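Local coordinates for protein dihydrocoumarin hydrolase, AncDHCH1 (Pseudomonas sp., PDB 6C2C) that probably hydrolyses the lactone dihydrocoumarin at a two-zinc centre, as a member of the metallo-beta-lactamase superfamily related to methyl-parathion hydrolase, at residues 36-41 against 64-69; 44-49 against 241-246; 24-29 against 214-219. All blocks are in the same frame, centred on the assembly; numbering follows the deposited sequence.

Interaction 1 (36-41 against 64-69); sequences TVDLPV and PLETSV
T36 and E66 meet on the face of an antiparallel strand pair, 27-39 beside 65-75, that also carries D38 and S68; the pair belongs to the N-terminal mixed sheet of the αβ/βα metallo-beta-lactamase sandwich. Four backbone bonds in two reciprocal pairs hold the strands in register, V37 with T67 and L39 with L65; the straightest runs from L65 N to L39 O (2.9 Å, 164°). Between these pairs D38 and E66 stand as non-hydrogen-bonded neighbours, where CA of D38 sends a C-H toward L65 O.

The glutamate reaches diagonally along this face. Its CB lies beside D38 OD1 at 3.4 Å. With CG anti to the backbone N (chi1 -178°) and the chain extended beyond it, the side chain runs toward T36. E66 CG packs against T36 CB at 3.5 Å. At the tip OE2 accepts the T36 hydroxyl, OG1 to OE2 2.6 Å, on its anti lone pair, the one pointing away from OE1. The carboxylates of D38 and E66 are turned nearly perpendicular, 82° between their planes, and their charged oxygens do not meet.

The reverse face, carrying V37, L39, L65 and T67, is more apolar. L39 crosses T67 at about a right angle, its CD1 touching both CB and OG1 of the threonine. Farther on, V41 fits CG2 against CB and CD2 of L65, while L56 of helix 49-58 covers both residues. At the other end S68 links the strand to the metal centre: its carbonyl accepts ND1 of the zinc ligand H273, and its OG is bonded to F276 N. Just before strand 65-75, P64 sets its CB 3.6 Å from L39 O.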
# COMPACT_ATOMS: atom_id res chain seq x y z
N THR A 36 7.35 2.48 -8.50
CA THR A 36 6.68 3.77 -8.41
C THR A 36 5.90 4.01 -9.68
O THR A 36 6.18 3.38 -10.72
CB THR A 36 7.71 4.89 -8.29
OG1 THR A 36 8.55 4.91 -9.47
CG2 THR A 36 8.54 4.75 -7.04
N VAL A 37 5.00 5.00 -9.62
CA VAL A 37 4.25 5.43 -10.81
C VAL A 37 3.93 6.92 -10.68
O VAL A 37 3.64 7.40 -9.59
CB VAL A 37 2.96 4.59 -10.98
CG1 VAL A 37 1.99 4.86 -9.81
CG2 VAL A 37 2.33 4.93 -12.32
N ASP A 38 4.04 7.65 -11.79
CA ASP A 38 3.76 9.08 -11.75
C ASP A 38 2.27 9.29 -11.67
O ASP A 38 1.51 8.65 -12.42
CB ASP A 38 4.28 9.77 -13.01
CG ASP A 38 5.78 10.04 -12.98
OD1 ASP A 38 6.44 9.83 -11.95
OD2 ASP A 38 6.31 10.48 -14.03
N LEU A 39 1.85 10.21 -10.83
CA LEU A 39 0.45 10.55 -10.66
C LEU A 39 0.26 12.03 -10.97
O LEU A 39 1.03 12.87 -10.48
CB LEU A 39 -0.03 10.28 -9.25
CG LEU A 39 -0.21 8.81 -8.87
CD1 LEU A 39 -0.76 8.69 -7.46
CD2 LEU A 39 -1.14 8.18 -9.91
N PRO A 40 -0.76 12.40 -11.76
CA PRO A 40 -1.09 13.81 -11.98
C PRO A 40 -1.89 14.34 -10.80
O PRO A 40 -3.11 14.54 -10.87
CB PRO A 40 -1.89 13.76 -13.29
CG PRO A 40 -2.60 12.49 -13.24
CD PRO A 40 -1.62 11.50 -12.55
N VAL A 41 -1.19 14.55 -9.68
CA VAL A 41 -1.90 14.87 -8.43
C VAL A 41 -2.55 16.25 -8.46
O VAL A 41 -3.47 16.49 -7.68
CB VAL A 41 -0.95 14.72 -7.22
CG1 VAL A 41 -0.45 13.26 -7.14
CG2 VAL A 41 0.26 15.70 -7.28
N PRO A 64 3.83 15.84 -12.64
CA PRO A 64 3.41 14.58 -12.05
C PRO A 64 4.41 14.05 -11.02
O PRO A 64 5.58 14.27 -11.10
CB PRO A 64 3.24 13.68 -13.24
CG PRO A 64 3.98 14.27 -14.31
CD PRO A 64 4.13 15.69 -14.06
N LEU A 65 3.82 13.50 -9.99
CA LEU A 65 4.54 13.08 -8.85
C LEU A 65 4.77 11.58 -8.85
O LEU A 65 3.87 10.80 -8.92
CB LEU A 65 3.72 13.45 -7.63
CG LEU A 65 4.32 13.39 -6.25
CD1 LEU A 65 5.76 13.81 -6.28
CD2 LEU A 65 3.52 14.20 -5.25
N GLU A 66 6.02 11.24 -8.76
CA GLU A 66 6.39 9.83 -8.68
C GLU A 66 5.97 9.28 -7.33
O GLU A 66 6.48 9.70 -6.28
CB GLU A 66 7.90 9.70 -8.88
CG GLU A 66 8.39 8.26 -8.87
CD GLU A 66 9.86 8.09 -9.28
OE1 GLU A 66 10.61 9.11 -9.37
OE2 GLU A 66 10.26 6.93 -9.53
N THR A 67 5.04 8.33 -7.34
CA THR A 67 4.38 7.85 -6.14
C THR A 67 4.76 6.40 -5.91
O THR A 67 4.64 5.57 -6.82
CB THR A 67 2.87 8.01 -6.30
OG1 THR A 67 2.61 9.41 -6.53
CG2 THR A 67 2.13 7.62 -5.04
N SER A 68 5.22 6.11 -4.68
CA SER A 68 5.53 4.74 -4.29
C SER A 68 4.27 3.91 -4.16
O SER A 68 3.20 4.42 -3.84
CB SER A 68 6.22 4.73 -2.96
OG SER A 68 7.56 5.20 -3.12
N VAL A 69 4.44 2.62 -4.39
CA VAL A 69 3.41 1.61 -4.17
C VAL A 69 4.04 0.55 -3.29
O VAL A 69 4.92 -0.20 -3.76
CB VAL A 69 2.90 0.99 -5.47
CG1 VAL A 69 1.79 -0.15 -5.19
CG2 VAL A 69 2.24 2.06 -6.39

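Interaction 2 (44-49 against 241-246); sequences LLNQPP and TIQFDS
L44 straddles the end of the F244 ring with both methyls: CD1 is 3.6 Å from CZ and CD2 sits 3.8 Å from the same atom, CD1 leaning to the CE2 side and CD2 to the CE1 side. The leucine meets the ring obliquely. Around this centre, CB of L44 rests on I242 CG1, while L45 CD2 approaches I242 CD1 and also touches T241 O.

Two loops are joined here, the one between helices 41-44 and 49-58 and the one leading into helix 248-265, and a single backbone bridge pairs L45 with I242. Its two bonds flank that pair: Q243 N gives to L44 O (2.9 Å), and N46 N gives to T241 O (2.8 Å). The 241-246 loop is itself folded into a type I turn from I242 to D245, closed by D245 N to I242 O, and D245 OD2 accepts I242 N.

At the polar rim N46 has CG anti to its own carbonyl carbon (chi1 -75°), which carries the amide across to T241. There ND2 donates to T241 OG1 at 3.0 Å, nearly straight at 172° and with the hydroxyl oxygen lying in the amide plane. A water joins the two backbones, donating to N46 O and accepting from T241 N. In the conformer given, Q243 lays CG beside L44 O, and its OE1 has K43 as a partner.

D245 OD1 receives ND1 of the zinc ligand H205, and F244 also packs on that histidine. The bridge and the amide-hydroxyl bond hold the loop that carries D245 against 44-49, and the geometry is consistent with D245 acting as a second-shell partner that orients the H205 ring.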
# COMPACT_ATOMS: atom_id res chain seq x y z
N LEU A 44 -5.86 15.08 -9.74
CA LEU A 44 -6.56 14.07 -8.95
C LEU A 44 -7.00 14.59 -7.58
O LEU A 44 -8.03 14.15 -7.04
CB LEU A 44 -5.65 12.85 -8.77
CG LEU A 44 -5.36 12.07 -10.04
CD1 LEU A 44 -4.13 11.22 -9.79
CD2 LEU A 44 -6.54 11.23 -10.39
N LEU A 45 -6.21 15.46 -6.92
CA LEU A 45 -6.62 15.97 -5.62
C LEU A 45 -7.82 16.90 -5.75
O LEU A 45 -7.95 17.64 -6.72
CB LEU A 45 -5.47 16.70 -4.91
CG LEU A 45 -4.31 15.79 -4.46
CD1 LEU A 45 -3.13 16.63 -4.00
CD2 LEU A 45 -4.80 14.95 -3.27
N ASN A 46 -8.68 16.88 -4.73
CA ASN A 46 -9.97 17.59 -4.78
C ASN A 46 -9.82 18.98 -4.18
O ASN A 46 -10.36 19.33 -3.13
CB ASN A 46 -11.05 16.79 -4.07
CG ASN A 46 -11.52 15.61 -4.88
OD1 ASN A 46 -11.58 15.64 -6.10
ND2 ASN A 46 -11.86 14.52 -4.19
N GLN A 47 -8.94 19.74 -4.83
CA GLN A 47 -8.73 21.15 -4.52
C GLN A 47 -8.09 21.79 -5.75
O GLN A 47 -7.72 21.11 -6.70
CB GLN A 47 -7.85 21.32 -3.27
CG GLN A 47 -6.38 20.97 -3.56
CD GLN A 47 -5.51 21.28 -2.36
OE1 GLN A 47 -5.99 21.75 -1.32
NE2 GLN A 47 -4.20 21.01 -2.49
N PRO A 48 -8.05 23.12 -5.81
CA PRO A 48 -7.55 23.77 -7.03
C PRO A 48 -6.09 23.45 -7.25
O PRO A 48 -5.32 23.40 -6.28
CB PRO A 48 -7.77 25.27 -6.75
CG PRO A 48 -8.78 25.34 -5.61
CD PRO A 48 -8.53 24.06 -4.79
N PRO A 49 -5.70 23.16 -8.51
CA PRO A 49 -4.29 22.86 -8.83
C PRO A 49 -3.28 23.82 -8.25
O PRO A 49 -2.20 23.39 -7.81
CB PRO A 49 -4.27 22.88 -10.37
CG PRO A 49 -5.63 22.57 -10.76
CD PRO A 49 -6.56 23.04 -9.70
N THR A 241 -9.05 15.51 -0.19
CA THR A 241 -9.32 14.16 -0.65
C THR A 241 -8.86 13.99 -2.10
O THR A 241 -8.28 14.90 -2.73
CB THR A 241 -10.82 13.87 -0.45
OG1 THR A 241 -11.59 14.80 -1.25
CG2 THR A 241 -11.22 14.01 1.02
N ILE A 242 -9.09 12.80 -2.66
CA ILE A 242 -8.61 12.48 -3.99
C ILE A 242 -9.71 11.76 -4.77
O ILE A 242 -10.60 11.12 -4.19
CB ILE A 242 -7.29 11.64 -3.90
CG1 ILE A 242 -6.52 11.58 -5.22
CG2 ILE A 242 -7.55 10.19 -3.33
CD1 ILE A 242 -5.00 11.16 -4.95
N GLN A 243 -9.63 11.88 -6.09
CA GLN A 243 -10.67 11.29 -6.93
C GLN A 243 -10.74 9.78 -6.74
O GLN A 243 -11.83 9.20 -6.91
CB GLN A 243 -10.44 11.65 -8.40
CG GLN A 243 -10.79 13.12 -8.73
CD GLN A 243 -10.56 13.44 -10.19
OE1 GLN A 243 -10.04 14.49 -10.54
NE2 GLN A 243 -10.99 12.54 -11.06
N PHE A 244 -9.61 9.13 -6.37
CA PHE A 244 -9.63 7.68 -6.19
C PHE A 244 -10.53 7.23 -5.04
O PHE A 244 -10.79 6.04 -4.93
CB PHE A 244 -8.21 7.16 -5.92
CG PHE A 244 -7.22 7.45 -7.00
CD1 PHE A 244 -7.54 7.29 -8.35
CD2 PHE A 244 -5.92 7.88 -6.66
CE1 PHE A 244 -6.61 7.53 -9.33
CE2 PHE A 244 -4.99 8.12 -7.64
CZ PHE A 244 -5.33 7.92 -8.97
N ASP A 245 -10.92 8.11 -4.13
CA ASP A 245 -11.78 7.73 -3.01
C ASP A 245 -13.18 7.39 -3.50
O ASP A 245 -13.78 8.19 -4.21
CB ASP A 245 -11.91 8.87 -2.00
CG ASP A 245 -10.59 9.20 -1.29
OD1 ASP A 245 -9.79 8.29 -1.00
OD2 ASP A 245 -10.39 10.39 -0.99
N SER A 246 -13.72 6.23 -3.08
CA SER A 246 -15.15 5.97 -3.32
C SER A 246 -16.07 6.96 -2.60
O SER A 246 -17.10 7.37 -3.14
CB SER A 246 -15.48 4.53 -2.88
OG SER A 246 -14.88 3.59 -3.77
O HOH W 1 -10.77 18.05 -0.71
O HOH W 2 -10.21 16.16 -8.64

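Interaction 3 (24-29 against 214-219); sequences LGDFEV and VESKGQ
F27 lies with one face over the CB of S216, a CH-pi contact in which that carbon is 3.6 Å from the ring centroid and only 4° off the normal. V214 reaches the same ring at its edge, CG1 being 3.7 Å from CD2 and near the ring plane, and the carbonyl oxygen of E215 approaches CE2 obliquely. The CG1 methyl of V214 is shared: it also touches L24 CD2. L24, whose CG stands anti to the backbone N (chi1 -177°), spreads its two methyls so that CD1 meets CB of Q219 while CD2 takes V214.

Two beta hairpins meet here through their turns. Strands 19-24 and 27-39 are joined by a type II' turn from L24 to F27, strands 210-216 and 219-223 by a type I' turn from S216 to Q219, and each hairpin belongs to a different sheet of the metallo-beta-lactamase sandwich. V74 of strand 65-75 packs on both F27 and V214.

G25, at a positive phi of 61°, brings its CA to 3.7 Å from S216 O. Beside it the serine hydroxyl accepts D26 N, with OG 2.9 Å from that nitrogen. At the exposed rim a salt bridge forms: K217 bends at chi2 and again at chi4 to deliver NZ to the syn lone pair of D26 OD2, at 2.8 Å.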
# COMPACT_ATOMS: atom_id res chain seq x y z
N LEU A 24 10.01 -5.51 14.77
CA LEU A 24 8.88 -4.96 15.52
C LEU A 24 8.62 -5.96 16.65
O LEU A 24 7.91 -6.95 16.46
CB LEU A 24 7.65 -4.77 14.60
CG LEU A 24 6.49 -4.13 15.36
CD1 LEU A 24 6.61 -2.59 15.30
CD2 LEU A 24 5.14 -4.50 14.72
N GLY A 25 9.27 -5.74 17.81
CA GLY A 25 9.21 -6.76 18.85
C GLY A 25 9.82 -8.05 18.32
O GLY A 25 10.93 -8.06 17.75
N ASP A 26 9.07 -9.12 18.48
CA ASP A 26 9.49 -10.43 17.99
C ASP A 26 9.23 -10.60 16.49
O ASP A 26 9.63 -11.63 15.90
CB ASP A 26 8.73 -11.53 18.74
CG ASP A 26 9.08 -11.59 20.22
OD1 ASP A 26 10.19 -11.19 20.61
OD2 ASP A 26 8.20 -12.02 20.98
N PHE A 27 8.50 -9.67 15.86
CA PHE A 27 8.13 -9.85 14.46
C PHE A 27 9.18 -9.19 13.57
O PHE A 27 9.78 -8.18 13.92
CB PHE A 27 6.75 -9.22 14.14
CG PHE A 27 5.57 -9.79 14.90
CD1 PHE A 27 5.66 -10.96 15.64
CD2 PHE A 27 4.35 -9.18 14.79
CE1 PHE A 27 4.57 -11.47 16.30
CE2 PHE A 27 3.21 -9.67 15.45
CZ PHE A 27 3.32 -10.81 16.20
N GLU A 28 9.40 -9.80 12.42
CA GLU A 28 10.21 -9.21 11.35
C GLU A 28 9.28 -8.59 10.30
O GLU A 28 8.45 -9.30 9.72
CB GLU A 28 11.05 -10.27 10.68
CG GLU A 28 11.89 -9.72 9.52
CD GLU A 28 12.18 -10.88 8.56
OE1 GLU A 28 11.25 -11.47 8.00
OE2 GLU A 28 13.34 -11.26 8.40
N VAL A 29 9.39 -7.29 10.09
CA VAL A 29 8.64 -6.57 9.05
C VAL A 29 9.59 -6.36 7.87
O VAL A 29 10.77 -5.99 8.06
CB VAL A 29 8.11 -5.23 9.57
CG1 VAL A 29 7.41 -4.49 8.41
CG2 VAL A 29 7.18 -5.46 10.71
N VAL A 214 -0.53 -4.29 13.59
CA VAL A 214 0.45 -5.34 13.88
C VAL A 214 1.09 -5.02 15.22
O VAL A 214 1.55 -3.90 15.41
CB VAL A 214 1.54 -5.36 12.81
CG1 VAL A 214 2.54 -6.48 13.08
CG2 VAL A 214 0.86 -5.50 11.41
N GLU A 215 1.08 -5.96 16.16
CA GLU A 215 1.65 -5.64 17.48
C GLU A 215 2.41 -6.82 18.04
O GLU A 215 1.93 -7.96 18.00
CB GLU A 215 0.57 -5.21 18.49
CG GLU A 215 1.18 -4.74 19.76
CD GLU A 215 0.26 -3.85 20.58
OE1 GLU A 215 -0.90 -3.63 20.19
OE2 GLU A 215 0.72 -3.36 21.63
N SER A 216 3.61 -6.53 18.54
CA SER A 216 4.38 -7.55 19.23
C SER A 216 5.16 -6.91 20.37
O SER A 216 5.88 -5.95 20.15
CB SER A 216 5.36 -8.23 18.29
OG SER A 216 6.18 -9.17 19.05
N LYS A 217 5.05 -7.48 21.59
CA LYS A 217 5.87 -7.03 22.73
C LYS A 217 5.78 -5.50 22.89
O LYS A 217 6.80 -4.81 23.10
CB LYS A 217 7.32 -7.52 22.59
CG LYS A 217 7.40 -9.02 22.52
CD LYS A 217 6.75 -9.66 23.74
CE LYS A 217 6.78 -11.22 23.72
NZ LYS A 217 8.15 -11.82 23.73
N GLY A 218 4.56 -5.00 22.80
CA GLY A 218 4.27 -3.58 22.98
C GLY A 218 4.68 -2.66 21.85
O GLY A 218 4.60 -1.43 22.01
N GLN A 219 5.20 -3.20 20.76
CA GLN A 219 5.64 -2.44 19.60
C GLN A 219 4.54 -2.58 18.55
O GLN A 219 4.27 -3.70 18.08
CB GLN A 219 6.94 -2.97 19.03
CG GLN A 219 8.09 -3.11 20.05
CD GLN A 219 8.25 -1.88 20.93
OE1 GLN A 219 8.13 -1.95 22.18
NE2 GLN A 219 8.51 -0.77 20.32

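In the fold
From the N terminus, the chain passes the turn at 24-29 and follows strand 27-39 to the first segment of interaction 1, which closes a short loop of mostly helix when 64-69 returns beside it. That loop nests inside the far longer one closed by interaction 3 at 214-219, where hairpins of the two sheets meet. Interaction 2 starts within both loops, at 44-49, and finishes at 241-246, crossing each. Interactions 1 and 2 touch through L39, which packs on L44 and F244, whereas interaction 3 lies across the chain's centre, about 30 Å from interaction 1 between centres, although both use strand 27-39.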